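Local coordinates for protein cytochrome P450 monooxygenase (Rhodococcus sp. ECU0066, PDB 6KBH) that probably acts as a self-sufficient monooxygenase, oxidising substrates at its heme with electrons passed on through bound FMN and a 2Fe-2S cluster, at residues T29-C34 with G74-T79; L140-T145 with M253-R258; A188-G193 with E197-L202; E306-D311 with E409-L414; Q597-G602 with R625-S630. All blocks are in the same frame, centred on the assembly; numbering follows the deposited sequence.

Contact 1. Residues T29-C34 with G74-T79; sequences TSPTGC and GYWVVT
The apolar part of this contact is carried by P31 and W76, which reach toward each other from opposite directions. CD of P31 comes to 3.7 Å from CZ2 of W76, obliquely to the indole, and CG of P31 is 4.2 Å from the same atom. CB of S30 adds a further carbon contact, 3.7 Å from CH2 of W76. With chi1 at -56°, CG of W76 is anti to the carbonyl carbon; together with chi2 at 71° this turns the benzo end of the indole, not NE1, to the loop.

Two hydroxyl oxygens also lie in van der Waals contact with CH2 of W76: OG1 of T32 stands at the ring edge, near its plane, at 3.6 Å, whereas OG of S30 approaches obliquely.

Hydrogen bonds within residues 29-34 fix the shape that W76 meets. S30 to G33 form a type I beta turn, closed by N of G33 on O of S30 at 3.0 Å. OG of S30 and OG1 of T32 bond each other, and N of C34 gives OG of S30 a weak bond.

W76 belongs to strand 76-78 of the mixed sheet of the P450 part, and Y69 on the adjoining strand 67-69 touches S30, P31 and the W76 ring. Chemically, the N-terminal loop is held mainly by van der Waals fit against the benzo end of the indole, its hydroxyls being engaged with each other.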
# COMPACT_ATOMS: atom_id res chain seq x y z
N THR A 29 30.55 -31.19 -1.15
CA THR A 29 29.85 -31.41 0.11
C THR A 29 29.58 -30.07 0.79
O THR A 29 30.43 -29.18 0.78
CB THR A 29 30.66 -32.31 1.04
OG1 THR A 29 31.82 -31.61 1.50
CG2 THR A 29 31.09 -33.57 0.32
N SER A 30 28.39 -29.95 1.38
CA SER A 30 28.04 -28.79 2.17
C SER A 30 28.90 -28.76 3.43
O SER A 30 29.54 -29.75 3.78
CB SER A 30 26.55 -28.83 2.52
OG SER A 30 26.33 -29.65 3.66
N PRO A 31 28.94 -27.62 4.13
CA PRO A 31 29.66 -27.60 5.42
C PRO A 31 29.10 -28.57 6.45
O PRO A 31 29.78 -28.85 7.44
CB PRO A 31 29.49 -26.14 5.88
CG PRO A 31 29.30 -25.37 4.62
CD PRO A 31 28.52 -26.28 3.71
N THR A 32 27.90 -29.10 6.24
CA THR A 32 27.32 -30.10 7.12
C THR A 32 27.66 -31.53 6.71
O THR A 32 27.06 -32.47 7.23
CB THR A 32 25.79 -29.94 7.18
OG1 THR A 32 25.26 -29.90 5.85
CG2 THR A 32 25.41 -28.66 7.92
N GLY A 33 28.61 -31.70 5.79
CA GLY A 33 28.98 -33.02 5.32
C GLY A 33 27.99 -33.68 4.38
O GLY A 33 28.24 -34.81 3.95
N CYS A 34 26.89 -33.01 4.04
CA CYS A 34 25.94 -33.58 3.10
C CYS A 34 26.41 -33.34 1.67
O CYS A 34 27.07 -32.34 1.38
CB CYS A 34 24.56 -32.96 3.30
SG CYS A 34 23.76 -33.39 4.85
N GLY A 74 29.57 -18.41 -0.92
CA GLY A 74 29.73 -19.10 0.34
C GLY A 74 28.47 -19.34 1.15
O GLY A 74 28.58 -19.74 2.31
N TYR A 75 27.28 -19.13 0.58
CA TYR A 75 26.06 -19.08 1.37
C TYR A 75 25.14 -20.26 1.06
O TYR A 75 25.27 -20.94 0.05
CB TYR A 75 25.27 -17.79 1.12
CG TYR A 75 25.93 -16.48 1.48
CD1 TYR A 75 27.31 -16.39 1.71
CD2 TYR A 75 25.18 -15.32 1.60
CE1 TYR A 75 27.90 -15.18 2.04
CE2 TYR A 75 25.76 -14.12 1.93
CZ TYR A 75 27.12 -14.05 2.14
OH TYR A 75 27.68 -12.84 2.47
N TRP A 76 24.19 -20.45 1.97
CA TRP A 76 23.01 -21.27 1.72
C TRP A 76 21.94 -20.41 1.07
O TRP A 76 21.74 -19.26 1.45
CB TRP A 76 22.50 -21.87 3.03
CG TRP A 76 23.56 -22.65 3.76
CD1 TRP A 76 24.65 -22.15 4.40
CD2 TRP A 76 23.62 -24.07 3.90
NE1 TRP A 76 25.39 -23.17 4.94
CE2 TRP A 76 24.78 -24.36 4.64
CE3 TRP A 76 22.80 -25.12 3.47
CZ2 TRP A 76 25.15 -25.66 4.97
CZ3 TRP A 76 23.17 -26.41 3.80
CH2 TRP A 76 24.33 -26.67 4.54
N VAL A 77 21.26 -20.97 0.07
CA VAL A 77 20.31 -20.23 -0.75
C VAL A 77 18.90 -20.64 -0.36
O VAL A 77 18.60 -21.84 -0.24
CB VAL A 77 20.55 -20.47 -2.25
CG1 VAL A 77 19.66 -19.57 -3.09
CG2 VAL A 77 22.01 -20.24 -2.59
N VAL A 78 18.03 -19.65 -0.17
CA VAL A 78 16.64 -19.86 0.24
C VAL A 78 15.75 -19.22 -0.80
O VAL A 78 15.92 -18.06 -1.17
CB VAL A 78 16.37 -19.28 1.64
CG1 VAL A 78 14.92 -19.54 2.05
CG2 VAL A 78 17.33 -19.90 2.64
N THR A 79 14.77 -19.99 -1.27
CA THR A 79 14.17 -19.74 -2.57
C THR A 79 12.67 -19.49 -2.52
O THR A 79 12.19 -18.67 -3.31
CB THR A 79 14.51 -20.92 -3.49
OG1 THR A 79 15.86 -20.76 -3.97
CG2 THR A 79 13.59 -21.04 -4.65

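Contact 2. Residues L140-T145 with M253-R258; sequences LMEPFT and MPFGIR
The ring of F255 has P143 on one face: CG of P143 lies 3.6 Å from the ring centroid and 17° off the normal, a CH-pi contact offset toward the rim. At the ring edge, in plane, stands CD of E142. The carboxylate of E142 is turned 82° to the ring, with OE1 at 3.6 Å from CE2 of F255, while CB of E142 approaches CZ obliquely. CG of F255 is anti to the backbone N (chi1 -176°), which carries the ring out from helix 252-262 to meet the 3-10 turn 142-144. Replacing F255 by an alanine would probably leave P143 without its aromatic partner and open a gap beside the E142 chain.

Beside the ring contact, CD2 of L140 rests 4.2 Å from CA of G256. The turn is closed through O of E142, which accepts from both N and OG1 of T145, the N-cap of helix 146-149.

L140 directly follows helix 133-139, which carries the heme-binding H133 and R137, and F144 touches the heme. CH-pi and van der Waals contacts thus carry the F255 side, while a hydrogen bond from NE1 of W252 to O of L140 ties the turn to helix 252-262.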
# COMPACT_ATOMS: atom_id res chain seq x y z
N LEU A 140 13.59 7.10 14.88
CA LEU A 140 13.84 7.76 13.61
C LEU A 140 12.77 7.47 12.57
O LEU A 140 12.97 7.79 11.39
CB LEU A 140 15.22 7.35 13.08
CG LEU A 140 16.40 7.73 13.97
CD1 LEU A 140 17.67 7.03 13.53
CD2 LEU A 140 16.60 9.24 14.00
N MET A 141 11.64 6.88 12.97
CA MET A 141 10.66 6.40 11.99
C MET A 141 9.83 7.52 11.39
O MET A 141 9.59 7.54 10.18
CB MET A 141 9.74 5.36 12.64
CG MET A 141 8.61 4.92 11.73
SD MET A 141 9.17 4.11 10.22
CE MET A 141 9.64 2.50 10.85
N GLU A 142 9.39 8.47 12.23
CA GLU A 142 8.33 9.41 11.84
C GLU A 142 8.52 10.09 10.49
O GLU A 142 7.53 10.16 9.74
CB GLU A 142 8.16 10.46 12.95
CG GLU A 142 7.05 11.47 12.66
CD GLU A 142 6.82 12.44 13.80
OE1 GLU A 142 7.44 12.26 14.87
OE2 GLU A 142 6.02 13.38 13.63
N PRO A 143 9.70 10.60 10.11
CA PRO A 143 9.81 11.25 8.80
C PRO A 143 9.51 10.33 7.62
O PRO A 143 9.22 10.82 6.53
CB PRO A 143 11.26 11.75 8.76
CG PRO A 143 11.69 11.79 10.18
CD PRO A 143 10.96 10.68 10.86
N PHE A 144 9.57 9.01 7.82
CA PHE A 144 9.30 8.07 6.74
C PHE A 144 7.81 7.80 6.55
O PHE A 144 7.43 7.26 5.50
CB PHE A 144 10.02 6.74 7.01
CG PHE A 144 11.51 6.83 6.86
CD1 PHE A 144 12.09 6.93 5.61
CD2 PHE A 144 12.32 6.82 7.98
CE1 PHE A 144 13.45 7.01 5.48
CE2 PHE A 144 13.69 6.90 7.86
CZ PHE A 144 14.26 7.00 6.60
N THR A 145 6.97 8.15 7.52
CA THR A 145 5.55 7.85 7.41
C THR A 145 4.92 8.63 6.25
O THR A 145 5.40 9.71 5.89
CB THR A 145 4.84 8.19 8.72
OG1 THR A 145 4.87 9.61 8.92
CG2 THR A 145 5.51 7.50 9.89
N MET A 253 17.83 14.42 8.85
CA MET A 253 18.96 14.73 9.72
C MET A 253 18.62 15.77 10.79
O MET A 253 18.95 15.54 11.97
CB MET A 253 20.16 15.18 8.88
CG MET A 253 20.67 14.11 7.93
SD MET A 253 20.97 12.56 8.78
CE MET A 253 22.23 13.06 9.94
N PRO A 254 17.98 16.91 10.48
CA PRO A 254 17.56 17.81 11.57
C PRO A 254 16.59 17.15 12.53
O PRO A 254 16.67 17.36 13.74
CB PRO A 254 16.92 18.99 10.83
CG PRO A 254 16.59 18.47 9.48
CD PRO A 254 17.66 17.48 9.16
N PHE A 255 15.66 16.34 12.02
CA PHE A 255 14.84 15.50 12.89
C PHE A 255 15.72 14.61 13.77
O PHE A 255 15.41 14.40 14.95
CB PHE A 255 13.87 14.68 12.04
CG PHE A 255 12.89 13.83 12.82
CD1 PHE A 255 13.30 12.74 13.58
CD2 PHE A 255 11.53 14.10 12.75
CE1 PHE A 255 12.39 11.97 14.28
CE2 PHE A 255 10.61 13.33 13.44
CZ PHE A 255 11.04 12.27 14.20
N GLY A 256 16.82 14.09 13.21
CA GLY A 256 17.72 13.28 14.01
C GLY A 256 18.42 14.05 15.10
O GLY A 256 18.79 13.48 16.13
N ILE A 257 18.64 15.35 14.90
CA ILE A 257 19.34 16.14 15.90
C ILE A 257 18.48 16.35 17.13
O ILE A 257 18.98 16.31 18.27
CB ILE A 257 19.79 17.49 15.30
CG1 ILE A 257 20.60 17.26 14.02
CG2 ILE A 257 20.61 18.27 16.31
CD1 ILE A 257 20.80 18.51 13.20
N ARG A 258 17.17 16.55 16.94
CA ARG A 258 16.30 16.79 18.09
C ARG A 258 16.13 15.55 18.95
O ARG A 258 15.99 15.66 20.17
CB ARG A 258 14.94 17.29 17.61
CG ARG A 258 15.03 18.17 16.39
CD ARG A 258 13.70 18.76 15.99
NE ARG A 258 13.83 19.47 14.73
CZ ARG A 258 13.27 19.08 13.59
NH1 ARG A 258 12.53 17.98 13.56
NH2 ARG A 258 13.46 19.78 12.48

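Contact 3. Residues A188-G193 with E197-L202; sequences ALHFLG and EDMDTL
M199 and L189 pack across a helix-loop-helix corner, where a short loop leads from helix 183-192 to helix 199-204, probably the E-to-F connection of the P450 fold. The M199 side chain can be followed outward. Its CB sits 4.0 Å from CD1 of L189. Beyond CG, which is anti to the carbonyl carbon (chi1 -65°), SD passes CB of L189 at 3.6 Å, the two side chains sliding by each other in opposite directions. The same sulfur stands over one face of the H190 imidazole, 4.0 Å from its centroid and 12° off the normal, which is a Met-aromatic contact centred on the ring. A bend at chi3 (-58°) then turns CE over the NE2-CE1 side of the same face, 3.4 Å from NE2 of H190 and a little farther from CE1.

H190 also touches M155, R158 and L159 of helix 153-164. G193, with positive phi, is the first residue to leave the helix. Just before helix 199-204, D198 makes a salt bridge to K242, and L202 also packs on F232, both of helix 219-242. One turn beyond M199, CD1 of L202 meets CD2 of L189 at 4.0 Å.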
# COMPACT_ATOMS: atom_id res chain seq x y z
N ALA A 188 16.70 12.26 -2.14
CA ALA A 188 17.25 11.72 -0.91
C ALA A 188 17.99 12.80 -0.14
O ALA A 188 17.81 12.94 1.07
CB ALA A 188 18.17 10.54 -1.21
N LEU A 189 18.78 13.61 -0.84
CA LEU A 189 19.43 14.74 -0.18
C LEU A 189 18.40 15.70 0.40
O LEU A 189 18.54 16.17 1.53
CB LEU A 189 20.36 15.45 -1.17
CG LEU A 189 21.56 14.60 -1.55
CD1 LEU A 189 22.29 15.19 -2.74
CD2 LEU A 189 22.51 14.43 -0.37
N HIS A 190 17.32 15.96 -0.35
CA HIS A 190 16.27 16.84 0.17
C HIS A 190 15.51 16.18 1.32
O HIS A 190 15.13 16.87 2.28
CB HIS A 190 15.31 17.23 -0.95
CG HIS A 190 15.80 18.37 -1.79
ND1 HIS A 190 16.04 19.63 -1.28
CD2 HIS A 190 16.08 18.45 -3.11
CE1 HIS A 190 16.45 20.43 -2.25
NE2 HIS A 190 16.49 19.73 -3.37
N PHE A 191 15.28 14.87 1.25
CA PHE A 191 14.65 14.17 2.37
C PHE A 191 15.51 14.25 3.62
O PHE A 191 14.99 14.30 4.74
CB PHE A 191 14.39 12.71 2.00
CG PHE A 191 13.89 11.88 3.15
CD1 PHE A 191 12.56 11.91 3.53
CD2 PHE A 191 14.76 11.07 3.87
CE1 PHE A 191 12.09 11.15 4.59
CE2 PHE A 191 14.30 10.31 4.94
CZ PHE A 191 12.97 10.36 5.30
N LEU A 192 16.83 14.26 3.45
CA LEU A 192 17.74 14.25 4.59
C LEU A 192 17.84 15.62 5.25
O LEU A 192 18.18 15.71 6.43
CB LEU A 192 19.12 13.77 4.12
CG LEU A 192 19.42 12.27 3.95
CD1 LEU A 192 19.98 11.67 5.23
CD2 LEU A 192 18.24 11.44 3.45
N GLY A 193 17.55 16.68 4.51
CA GLY A 193 17.58 18.03 5.03
C GLY A 193 18.87 18.79 4.81
O GLY A 193 19.11 19.77 5.52
N GLU A 197 23.07 24.41 -1.16
CA GLU A 197 24.47 24.79 -1.33
C GLU A 197 25.38 23.57 -1.33
O GLU A 197 26.28 23.45 -2.16
CB GLU A 197 24.87 25.75 -0.20
CG GLU A 197 23.81 26.79 0.15
CD GLU A 197 23.76 27.08 1.64
OE1 GLU A 197 24.82 26.99 2.31
OE2 GLU A 197 22.67 27.39 2.15
N ASP A 198 25.13 22.64 -0.40
CA ASP A 198 26.04 21.53 -0.12
C ASP A 198 25.73 20.28 -0.93
O ASP A 198 26.45 19.28 -0.78
CB ASP A 198 25.98 21.19 1.37
CG ASP A 198 26.56 22.29 2.24
OD1 ASP A 198 27.76 22.60 2.08
OD2 ASP A 198 25.82 22.83 3.08
N MET A 199 24.71 20.30 -1.77
CA MET A 199 24.25 19.05 -2.35
C MET A 199 25.13 18.60 -3.51
O MET A 199 25.52 17.44 -3.57
CB MET A 199 22.79 19.19 -2.80
CG MET A 199 21.83 19.42 -1.65
SD MET A 199 20.13 18.97 -2.04
CE MET A 199 19.83 20.03 -3.46
N ASP A 200 25.51 19.53 -4.39
CA ASP A 200 26.18 19.14 -5.62
C ASP A 200 27.50 18.40 -5.38
O ASP A 200 27.89 17.58 -6.21
CB ASP A 200 26.43 20.34 -6.53
CG ASP A 200 25.20 20.70 -7.34
OD1 ASP A 200 24.27 19.86 -7.39
OD2 ASP A 200 25.17 21.81 -7.91
N THR A 201 28.20 18.65 -4.27
CA THR A 201 29.41 17.86 -4.07
C THR A 201 29.07 16.49 -3.51
O THR A 201 29.62 15.47 -3.94
CB THR A 201 30.43 18.55 -3.17
OG1 THR A 201 30.78 19.81 -3.74
CG2 THR A 201 31.73 17.70 -3.11
N LEU A 202 28.14 16.44 -2.54
CA LEU A 202 27.77 15.14 -1.99
C LEU A 202 27.34 14.18 -3.09
O LEU A 202 27.56 12.97 -2.97
CB LEU A 202 26.66 15.28 -0.95
CG LEU A 202 26.99 15.99 0.37
CD1 LEU A 202 25.77 16.02 1.30
CD2 LEU A 202 28.17 15.33 1.06

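Contact 4. Residues E306-D311 with E409-L414; sequences EEICAD and ELTRRL
T411 gives up more surface here than any other residue, and it does so to I308 and C309 together. Its methyl meets that of isoleucine: CG2 of T411 lies 3.5 Å from CG2 of I308, with CB of T411 a little farther off. The two side chains cross at a slant.

C309 lies alongside T411 at the backbone level. Its SG is 3.9 Å from O of T411 and 4.1 Å from CB of T411; the distances indicate van der Waals contact. The CA atoms of C309 and T411 are only 5.1 Å apart, the nearest pair of the two segments, consistent with their small side chains letting the backbones approach.

The polar end of T411 is turned back to its own helix. With OG1 between the backbone N and the carbonyl carbon (chi1 65°), it bonds to O of L407 and O of E408, leaving CG2 to face I308. Within residues 409-414, NH1 of R413 forms a salt bridge to OE2 of E409, met on the anti side, 26° out of the carboxylate plane; R161 and E450 extend this network.

The contact thus joins helix 302-310 to the end of helix 396-413, the helix that follows the heme ligand C393. I308 also packs on L298 of helix 284-300 and on I315 and A318 of helix 315-325, while helix 153-164 lies against E409, L410 and R413.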
# COMPACT_ATOMS: atom_id res chain seq x y z
N GLU A 306 -0.09 1.40 -22.27
CA GLU A 306 -1.12 2.32 -22.75
C GLU A 306 -2.30 2.41 -21.79
O GLU A 306 -2.99 3.43 -21.75
CB GLU A 306 -1.59 1.89 -24.13
CG GLU A 306 -0.77 2.44 -25.28
CD GLU A 306 -0.97 1.66 -26.56
OE1 GLU A 306 -2.09 1.13 -26.76
OE2 GLU A 306 -0.03 1.58 -27.37
N GLU A 307 -2.54 1.34 -21.02
CA GLU A 307 -3.59 1.40 -20.00
C GLU A 307 -3.27 2.46 -18.95
O GLU A 307 -4.14 3.26 -18.59
CB GLU A 307 -3.76 0.03 -19.35
CG GLU A 307 -4.77 -0.86 -20.04
CD GLU A 307 -5.10 -2.10 -19.24
OE1 GLU A 307 -4.31 -2.45 -18.34
OE2 GLU A 307 -6.15 -2.72 -19.50
N ILE A 308 -2.03 2.47 -18.46
CA ILE A 308 -1.61 3.51 -17.52
C ILE A 308 -1.74 4.88 -18.17
O ILE A 308 -2.09 5.87 -17.51
CB ILE A 308 -0.18 3.24 -17.04
CG1 ILE A 308 -0.12 1.96 -16.21
CG2 ILE A 308 0.35 4.41 -16.23
CD1 ILE A 308 1.27 1.62 -15.72
N CYS A 309 -1.48 4.97 -19.48
CA CYS A 309 -1.61 6.24 -20.18
C CYS A 309 -3.06 6.70 -20.24
O CYS A 309 -3.32 7.91 -20.27
CB CYS A 309 -1.03 6.11 -21.59
SG CYS A 309 0.73 5.69 -21.63
N ALA A 310 -4.01 5.77 -20.27
CA ALA A 310 -5.43 6.12 -20.29
C ALA A 310 -5.80 6.87 -19.02
O ALA A 310 -6.14 8.06 -19.07
CB ALA A 310 -6.30 4.88 -20.46
N ASP A 311 -5.73 6.19 -17.88
CA ASP A 311 -5.97 6.82 -16.58
C ASP A 311 -4.80 6.48 -15.66
O ASP A 311 -4.40 5.31 -15.58
CB ASP A 311 -7.29 6.36 -15.96
CG ASP A 311 -7.38 4.86 -15.80
OD1 ASP A 311 -6.78 4.15 -16.64
OD2 ASP A 311 -8.02 4.39 -14.84
N GLU A 409 4.44 11.27 -14.84
CA GLU A 409 4.88 12.26 -15.81
C GLU A 409 5.24 11.63 -17.15
O GLU A 409 4.90 12.16 -18.20
CB GLU A 409 6.07 13.06 -15.27
CG GLU A 409 6.37 14.25 -16.17
CD GLU A 409 7.34 15.24 -15.58
OE1 GLU A 409 7.97 14.93 -14.55
OE2 GLU A 409 7.44 16.36 -16.13
N LEU A 410 5.94 10.49 -17.12
CA LEU A 410 6.35 9.87 -18.38
C LEU A 410 5.18 9.22 -19.10
O LEU A 410 5.21 9.07 -20.33
CB LEU A 410 7.46 8.85 -18.13
CG LEU A 410 8.67 9.38 -17.36
CD1 LEU A 410 9.61 8.25 -17.02
CD2 LEU A 410 9.40 10.46 -18.15
N THR A 411 4.13 8.82 -18.37
CA THR A 411 2.92 8.36 -19.04
C THR A 411 2.03 9.52 -19.46
O THR A 411 1.27 9.39 -20.43
CB THR A 411 2.13 7.41 -18.13
OG1 THR A 411 1.66 8.13 -16.97
CG2 THR A 411 3.00 6.24 -17.71
N ARG A 412 2.09 10.64 -18.74
CA ARG A 412 1.35 11.82 -19.16
C ARG A 412 1.93 12.41 -20.43
O ARG A 412 1.26 12.48 -21.47
CB ARG A 412 1.36 12.87 -18.04
CG ARG A 412 0.46 12.54 -16.87
CD ARG A 412 -0.93 13.10 -17.05
NE ARG A 412 -1.69 13.04 -15.81
CZ ARG A 412 -1.49 13.84 -14.76
NH1 ARG A 412 -0.55 14.77 -14.81
NH2 ARG A 412 -2.22 13.70 -13.67
N ARG A 413 3.20 12.81 -20.38
CA ARG A 413 3.77 13.62 -21.45
C ARG A 413 4.16 12.77 -22.66
O ARG A 413 3.93 13.19 -23.80
CB ARG A 413 4.98 14.39 -20.92
CG ARG A 413 4.60 15.42 -19.86
CD ARG A 413 5.80 16.00 -19.14
NE ARG A 413 6.62 16.86 -19.98
CZ ARG A 413 7.62 17.62 -19.53
NH1 ARG A 413 7.92 17.63 -18.24
NH2 ARG A 413 8.31 18.37 -20.38
N LEU A 414 4.74 11.59 -22.45
CA LEU A 414 5.27 10.77 -23.54
C LEU A 414 4.64 9.38 -23.57
O LEU A 414 5.33 8.38 -23.40
CB LEU A 414 6.79 10.65 -23.43
CG LEU A 414 7.61 11.89 -23.05
CD1 LEU A 414 9.09 11.65 -23.26
CD2 LEU A 414 7.16 13.06 -23.88

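Contact 5. Residues Q597-G602 with R625-S630; sequences QVKAAG and RDHGES
The carboxylate of D626 is gripped from two sides by cations: NZ of K599 gives a hydrogen bond and salt bridge to OD1 at 2.5 Å, and NE of R625 makes a salt bridge to OD2 with poor hydrogen-bond geometry (119°). Both are modelled very short, and their exact lengths deserve little weight. The lysine crosses the aspartate at about a right angle, and its chain, extended beyond CG, carries the ammonium from helix 588-601 to D626. NZ of K599 and NH2 of R625 stand 5.2 Å apart, and the carboxylate between them probably offsets their like charges.

The three residues form a salt-bridge network in a parallel-sheet domain consistent with the NAD-binding domain of ferredoxin reductases. Helix 588-601 is the beta-alpha-beta crossover from strand 578-584 to strand 605-611, and D626 follows helix 620-625. An alanine in place of D626 would probably leave K599 and R625 without their shared counter-charge and set the lysine end free to turn.

Nearer the helix, the aliphatic part of K599 runs past the edge of the H627 imidazole, with CB of K599 at 3.8 Å from CE1 and near the ring plane. NE2 of H627 is hydrogen-bonded to D596.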
# COMPACT_ATOMS: atom_id res chain seq x y z
N GLN A 597 -36.08 -7.30 -4.28
CA GLN A 597 -35.76 -8.71 -4.05
C GLN A 597 -36.98 -9.47 -3.57
O GLN A 597 -37.27 -10.58 -4.04
CB GLN A 597 -34.63 -8.87 -3.03
CG GLN A 597 -33.35 -8.11 -3.30
CD GLN A 597 -32.11 -8.99 -3.13
OE1 GLN A 597 -31.77 -9.77 -4.02
NE2 GLN A 597 -31.48 -8.91 -1.97
N VAL A 598 -37.73 -8.89 -2.63
CA VAL A 598 -38.83 -9.60 -2.00
C VAL A 598 -40.02 -9.72 -2.94
O VAL A 598 -40.76 -10.71 -2.88
CB VAL A 598 -39.22 -8.91 -0.68
CG1 VAL A 598 -40.38 -9.63 -0.03
CG2 VAL A 598 -38.03 -8.86 0.26
N LYS A 599 -40.23 -8.75 -3.83
CA LYS A 599 -41.29 -8.91 -4.82
C LYS A 599 -40.95 -10.03 -5.80
O LYS A 599 -41.86 -10.69 -6.31
CB LYS A 599 -41.56 -7.59 -5.54
CG LYS A 599 -40.87 -7.38 -6.88
CD LYS A 599 -41.74 -6.46 -7.74
CE LYS A 599 -41.10 -6.11 -9.06
NZ LYS A 599 -42.03 -5.29 -9.88
N ALA A 600 -39.67 -10.21 -6.06
CA ALA A 600 -39.19 -11.26 -6.91
C ALA A 600 -39.37 -12.59 -6.26
O ALA A 600 -39.75 -13.57 -6.90
CB ALA A 600 -37.73 -11.07 -7.19
N ALA A 601 -39.10 -12.63 -4.97
CA ALA A 601 -39.23 -13.89 -4.29
C ALA A 601 -40.64 -14.29 -4.37
O ALA A 601 -40.96 -15.38 -4.78
CB ALA A 601 -38.87 -13.73 -2.85
N GLY A 602 -41.48 -13.34 -4.02
CA GLY A 602 -42.89 -13.52 -3.89
C GLY A 602 -42.96 -13.73 -2.42
O GLY A 602 -42.93 -14.83 -1.96
N ARG A 625 -45.38 2.86 -9.23
CA ARG A 625 -45.52 1.89 -10.32
C ARG A 625 -45.34 0.46 -9.82
O ARG A 625 -45.99 -0.46 -10.33
CB ARG A 625 -44.50 2.22 -11.41
CG ARG A 625 -44.18 1.10 -12.38
CD ARG A 625 -42.68 1.03 -12.64
NE ARG A 625 -41.97 0.28 -11.61
CZ ARG A 625 -40.65 0.25 -11.47
NH1 ARG A 625 -39.87 0.93 -12.31
NH2 ARG A 625 -40.10 -0.47 -10.50
N ASP A 626 -44.48 0.26 -8.82
CA ASP A 626 -44.26 -1.03 -8.20
C ASP A 626 -44.32 -0.86 -6.69
O ASP A 626 -43.94 0.19 -6.17
CB ASP A 626 -42.91 -1.63 -8.62
CG ASP A 626 -43.00 -2.42 -9.91
OD1 ASP A 626 -43.71 -3.45 -9.94
OD2 ASP A 626 -42.36 -2.01 -10.90
N HIS A 627 -44.79 -1.89 -6.00
CA HIS A 627 -45.02 -1.87 -4.56
C HIS A 627 -46.08 -0.85 -4.16
O HIS A 627 -46.22 -0.54 -2.97
CB HIS A 627 -43.73 -1.60 -3.77
CG HIS A 627 -42.51 -2.24 -4.36
ND1 HIS A 627 -42.35 -3.61 -4.42
CD2 HIS A 627 -41.40 -1.70 -4.92
CE1 HIS A 627 -41.19 -3.88 -4.99
NE2 HIS A 627 -40.59 -2.75 -5.30
N GLY A 628 -46.84 -0.31 -5.13
CA GLY A 628 -47.83 0.71 -4.81
C GLY A 628 -48.96 0.18 -3.96
O GLY A 628 -49.44 0.86 -3.05
N GLU A 629 -49.41 -1.05 -4.24
CA GLU A 629 -50.35 -1.72 -3.36
C GLU A 629 -49.79 -1.85 -1.94
O GLU A 629 -50.55 -1.96 -0.98
CB GLU A 629 -50.68 -3.11 -3.92
CG GLU A 629 -49.48 -3.85 -4.50
CD GLU A 629 -49.29 -3.61 -5.99
OE1 GLU A 629 -50.03 -2.77 -6.55
OE2 GLU A 629 -48.41 -4.25 -6.59
N SER A 630 -48.46 -1.82 -1.80
CA SER A 630 -47.79 -2.13 -0.54
C SER A 630 -47.11 -0.94 0.14
O SER A 630 -46.65 -1.09 1.27
CB SER A 630 -46.74 -3.23 -0.76
OG SER A 630 -47.30 -4.40 -1.33

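Contacts 2 and 3 touch, with centres 16 Å apart: N of M253 lies 2.8 Å from O of L192, a probable hydrogen bond, and CE1 of F144 packs at 3.4 Å on CZ of F191. Contact 2 reaches the heme through F144, while the side chain of L189 in contact 3 stays about 10 Å away from it. Contact 1 is separate, its W76 side chain about 10 Å from that of heme-binding R334, yet its nearest atoms are about 24 Å from contact 2. Contact 4 is away from the annotated sites, about 14 Å from contact 3 by nearest atoms. Contact 5, in the reductase part, is at least 48 Å from the others between centres.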